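Local coordinates for xylose isomerase domain protein TIM barrel (PDB 3TVA) that binds a magnesium ion in a TIM-barrel fold and probably acts as an isomerase, at residues E95-A98 / S99-E103; R139-Q142 / D143-H147. All blocks are in the same frame, centred on the assembly; numbering follows the deposited sequence. Where two conformers were deposited one is given.

Interaction 1. Residues E95-A98 / S99-E103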
loop_
_atom_site.group_PDB
_atom_site.type_symbol
_atom_site.label_atom_id
_atom_site.label_comp_id
_atom_site.label_asym_id
_atom_site.label_seq_id
_atom_site.Cartn_x
_atom_site.Cartn_y
_atom_site.Cartn_z
ATOM N N GLU A 95 -19.549 -4.818 -11.160
ATOM C CA GLU A 95 -19.433 -4.512 -12.580
ATOM C C GLU A 95 -17.996 -4.690 -13.088
ATOM O O GLU A 95 -17.752 -5.283 -14.150
ATOM C CB GLU A 95 -19.923 -3.087 -12.855
ATOM C CG GLU A 95 -19.739 -2.630 -14.283
ATOM C CD GLU A 95 -20.036 -1.136 -14.467
ATOM O OE1 GLU A 95 -20.174 -0.411 -13.453
ATOM O OE2 GLU A 95 -20.136 -0.692 -15.630
ATOM N N THR A 96 -17.049 -4.182 -12.318
ATOM C CA THR A 96 -15.651 -4.161 -12.748
ATOM C C THR A 96 -14.826 -5.340 -12.208
ATOM O O THR A 96 -13.633 -5.440 -12.469
ATOM C CB THR A 96 -15.007 -2.821 -12.353
ATOM O OG1 THR A 96 -15.257 -2.583 -10.962
ATOM C CG2 THR A 96 -15.623 -1.668 -13.174
ATOM N N ARG A 97 -15.462 -6.234 -11.457
ATOM C CA ARG A 97 -14.710 -7.268 -10.752
ATOM C C ARG A 97 -13.891 -8.189 -11.676
ATOM O O ARG A 97 -12.700 -8.383 -11.442
ATOM C CB ARG A 97 -15.617 -8.111 -9.843
ATOM C CG ARG A 97 -14.841 -9.235 -9.107
ATOM C CD ARG A 97 -15.735 -10.001 -8.128
ATOM N NE ARG A 97 -16.165 -9.139 -7.026
ATOM C CZ ARG A 97 -17.057 -9.501 -6.110
ATOM N NH1 ARG A 97 -17.596 -10.715 -6.158
ATOM N NH2 ARG A 97 -17.401 -8.663 -5.144
ATOM N N ALA A 98 -14.525 -8.777 -12.694
ATOM C CA ALA A 98 -13.796 -9.688 -13.584
ATOM C C ALA A 98 -12.609 -8.969 -14.240
ATOM O O ALA A 98 -11.522 -9.533 -14.362
ATOM C CB ALA A 98 -14.698 -10.268 -14.622
ATOM N N SER A 99 -12.822 -7.720 -14.642
ATOM C CA SER A 99 -11.780 -6.945 -15.311
ATOM C C SER A 99 -10.609 -6.625 -14.379
ATOM O O SER A 99 -9.449 -6.644 -14.792
ATOM C CB SER A 99 -12.355 -5.648 -15.883
ATOM O OG SER A 99 -11.336 -4.897 -16.521
ATOM N N ARG A 100 -10.906 -6.330 -13.121
ATOM C CA ARG A 100 -9.847 -5.974 -12.186
ATOM C C ARG A 100 -9.089 -7.193 -11.685
ATOM O O ARG A 100 -7.884 -7.125 -11.438
ATOM C CB ARG A 100 -10.407 -5.116 -11.049
ATOM C CG ARG A 100 -10.896 -3.766 -11.577
ATOM C CD ARG A 100 -11.467 -2.881 -10.477
ATOM N NE ARG A 100 -11.966 -1.619 -11.019
ATOM C CZ ARG A 100 -12.643 -0.724 -10.305
ATOM N NH1 ARG A 100 -12.907 -0.966 -9.019
ATOM N NH2 ARG A 100 -13.061 0.401 -10.870
ATOM N N VAL A 101 -9.789 -8.312 -11.545
ATOM C CA VAL A 101 -9.126 -9.569 -11.235
ATOM C C VAL A 101 -8.116 -9.922 -12.338
ATOM O O VAL A 101 -6.960 -10.261 -12.044
ATOM C CB VAL A 101 -10.156 -10.706 -11.051
ATOM C CG1 VAL A 101 -9.472 -12.088 -10.975
ATOM C CG2 VAL A 101 -10.978 -10.445 -9.809
ATOM N N ALA A 102 -8.550 -9.841 -13.599
ATOM C CA ALA A 102 -7.667 -10.110 -14.739
ATOM C C ALA A 102 -6.496 -9.111 -14.799
ATOM O O ALA A 102 -5.359 -9.481 -15.102
ATOM C CB ALA A 102 -8.462 -10.103 -16.083
ATOM N N GLU A 103 -6.773 -7.851 -14.494
ATOM C CA GLU A 103 -5.709 -6.857 -14.411
ATOM C C GLU A 103 -4.697 -7.172 -13.310
ATOM O O GLU A 103 -3.498 -6.995 -13.522
ATOM C CB GLU A 103 -6.266 -5.454 -14.191
ATOM C CG GLU A 103 -6.708 -4.764 -15.442
ATOM C CD GLU A 103 -6.664 -3.256 -15.291
ATOM O OE1 GLU A 103 -7.748 -2.640 -15.220
ATOM O OE2 GLU A 103 -5.546 -2.687 -15.229
HETATM O O HOH W 1 -15.525 -6.694 -15.129
#

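Interaction 2. Residues R139-Q142 / D143-H147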
loop_
_atom_site.group_PDB
_atom_site.type_symbol
_atom_site.label_atom_id
_atom_site.label_comp_id
_atom_site.label_asym_id
_atom_site.label_seq_id
_atom_site.Cartn_x
_atom_site.Cartn_y
_atom_site.Cartn_z
ATOM N N ARG A 139 -13.412 -16.161 -2.782
ATOM C CA ARG A 139 -13.061 -17.049 -3.872
ATOM C C ARG A 139 -12.178 -16.408 -4.959
ATOM O O ARG A 139 -11.287 -17.068 -5.498
ATOM C CB ARG A 139 -14.336 -17.696 -4.413
ATOM C CG ARG A 139 -15.154 -18.343 -3.267
ATOM C CD ARG A 139 -16.213 -19.320 -3.750
ATOM N NE ARG A 139 -17.562 -18.895 -3.385
ATOM C CZ ARG A 139 -18.352 -18.209 -4.188
ATOM N NH1 ARG A 139 -19.563 -17.856 -3.800
ATOM N NH2 ARG A 139 -17.920 -17.882 -5.389
ATOM N N VAL A 140 -12.393 -15.126 -5.260
ATOM C CA VAL A 140 -11.543 -14.431 -6.222
ATOM C C VAL A 140 -10.198 -14.093 -5.607
ATOM O O VAL A 140 -9.196 -14.075 -6.313
ATOM C CB VAL A 140 -12.171 -13.148 -6.891
ATOM C CG1 VAL A 140 -13.363 -13.522 -7.735
ATOM C CG2 VAL A 140 -12.526 -12.093 -5.875
ATOM N N THR A 141 -10.183 -13.838 -4.300
ATOM C CA THR A 141 -8.929 -13.545 -3.601
ATOM C C THR A 141 -8.024 -14.776 -3.612
ATOM O O THR A 141 -6.836 -14.676 -3.932
ATOM C CB THR A 141 -9.173 -13.005 -2.154
ATOM O OG1 THR A 141 -10.028 -11.859 -2.225
ATOM C CG2 THR A 141 -7.862 -12.571 -1.481
ATOM N N GLN A 142 -8.596 -15.935 -3.286
ATOM C CA GLN A 142 -7.883 -17.216 -3.347
ATOM C C GLN A 142 -7.349 -17.487 -4.749
ATOM O O GLN A 142 -6.207 -17.934 -4.938
ATOM C CB GLN A 142 -8.798 -18.362 -2.863
ATOM C CG GLN A 142 -9.071 -18.268 -1.363
ATOM C CD GLN A 142 -10.081 -19.279 -0.846
ATOM O OE1 GLN A 142 -11.028 -19.645 -1.544
ATOM N NE2 GLN A 142 -9.898 -19.713 0.404
ATOM N N ASP A 143 -8.177 -17.185 -5.738
ATOM C CA ASP A 143 -7.796 -17.351 -7.130
ATOM C C ASP A 143 -6.594 -16.472 -7.500
ATOM O O ASP A 143 -5.648 -16.931 -8.146
ATOM C CB ASP A 143 -9.004 -17.022 -8.015
ATOM C CG ASP A 143 -8.714 -17.182 -9.489
ATOM O OD1 ASP A 143 -8.137 -18.220 -9.881
ATOM O OD2 ASP A 143 -9.070 -16.265 -10.259
ATOM N N LEU A 144 -6.627 -15.204 -7.098
ATOM C CA LEU A 144 -5.483 -14.326 -7.324
ATOM C C LEU A 144 -4.238 -14.816 -6.567
ATOM O O LEU A 144 -3.114 -14.733 -7.077
ATOM C CB LEU A 144 -5.831 -12.898 -6.910
ATOM C CG LEU A 144 -4.718 -11.847 -6.971
ATOM C CD1 LEU A 144 -4.113 -11.712 -8.391
ATOM C CD2 LEU A 144 -5.267 -10.504 -6.473
ATOM N N LEU A 145 -4.438 -15.325 -5.352
ATOM C CA LEU A 145 -3.318 -15.820 -4.547
ATOM C C LEU A 145 -2.634 -17.028 -5.181
ATOM O O LEU A 145 -1.412 -17.174 -5.110
ATOM C CB LEU A 145 -3.784 -16.143 -3.124
ATOM C CG LEU A 145 -3.967 -14.843 -2.333
ATOM C CD1 LEU A 145 -4.946 -15.065 -1.207
ATOM C CD2 LEU A 145 -2.615 -14.342 -1.803
ATOM N N THR A 146 -3.417 -17.879 -5.826
ATOM C CA THR A 146 -2.856 -19.038 -6.537
ATOM C C THR A 146 -1.978 -18.560 -7.694
ATOM O O THR A 146 -0.880 -19.084 -7.919
ATOM C CB THR A 146 -3.980 -19.943 -7.072
ATOM O OG1 THR A 146 -4.677 -20.513 -5.963
ATOM C CG2 THR A 146 -3.439 -21.092 -8.008
ATOM N N HIS A 147 -2.463 -17.555 -8.417
ATOM C CA HIS A 147 -1.745 -17.037 -9.572
ATOM C C HIS A 147 -0.418 -16.446 -9.103
ATOM O O HIS A 147 0.641 -16.691 -9.693
ATOM C CB HIS A 147 -2.584 -15.968 -10.281
ATOM C CG HIS A 147 -1.974 -15.473 -11.558
ATOM N ND1 HIS A 147 -2.283 -16.012 -12.788
ATOM C CD2 HIS A 147 -1.061 -14.507 -11.793
ATOM C CE1 HIS A 147 -1.595 -15.391 -13.729
ATOM N NE2 HIS A 147 -0.846 -14.472 -13.152
#

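Interaction 1. Residues E95-A98 / S99-E103
R100 starts its side chain against the backbone of T96 and ends it over the T96 side chain. Its CB lies 3.5 Å from T96 O, the same oxygen that accepts the R100 N-H at 2.9 Å. With CG anti to the carbonyl carbon (chi1 -66°), the chain sets off beside its own backbone N, and CG comes to 3.3 Å from T96 O. From there it runs extended to NE: CD approaches T96 OG1 at 3.8 Å, and NE lies 3.5 Å from T96 CB. The guanidinium then presents one face to the threonine, with OG1 above its centre, 3.3 Å from R100 CZ. OG1 meets the face without a hydrogen bond; the terminal nitrogens bond in other directions, NH1 to the carbonyls of T88 and G90, NH2 to that of D75. The contact belongs to the start of helix 97-114, one of the helices packed around the TIM barrel, and a long, multiply donating arginine suits a place where loops gather. A leucine here would probably leave the carbonyls of T88, G90 and D75 without these donors and T96 OG1 without its flat cover. R97, pointing away from the next turn, turns its guanidinium to D133 and to the carbonyls of L91 and V92. A water donates to E95 O and accepts the S99 N-H, its oxygen 2.9 Å from S99 N.

Interaction 2. Residues R139-Q142 / D143-H147
T141 and L145 meet at the flat peptide carbonyl of T141, whose oxygen takes the L145 N-H at 2.9 Å, tilted 18° from the carbonyl plane. Beside that bond L145 CG sits 3.3 Å from T141 O, and CD1 reaches the same oxygen, so hydrocarbon flanks the polar link. The R139 carbonyl is approached differently: D143 N stands above its plane, 35° out, at 3.1 Å from R139 O. The side chains of T141 and L145 lie alongside, pointing the same way, with CG2 and CD1 3.8 Å apart. The T141 hydroxyl sits anti to the carbonyl carbon (chi1 -55°), which turns CG2 along the L145 side chain and leaves OG1 to bind L137 O one turn back; threonine therefore offers a methyl to the next turn and satisfies its hydroxyl inside the helix. Both residues also pack on V174 of helix 164-174, and L144, on another side, rests on M104 and K105. The polar side chains suit the partly exposed or exposed positions: D143 pairs with K105, Q142 NE2 binds V174 O, and T146 OG1 receives a bond from R176. L144 N bonds to V140 O and T146 N to Q142 O, completing the i to i+4 ladder of helix 132-149, the crossover helix between strands 118-121 and 154-158 in a beta-alpha-beta unit of the TIM barrel.

Interactions 1 and 2 lie on neighbouring outer helices of the barrel, 97-114 and 132-149, with centres about 13 Å apart, and both are partly buried. They touch where the helices pack: V101 CG2 comes 4.2 Å from V140 CB, and R97 also packs on V140. Interaction 1 sits at the start of its helix, and its buried residues are arginines, R100 reaching mainly the loops beside the helix start and R97 both a loop and the neighbouring helix. Interaction 2 lies within its helix, and its buried residues, T141, L144 and L145, give mainly nonpolar surfaces to the flanking helices. A salt bridge from each contact also ties the two helices together.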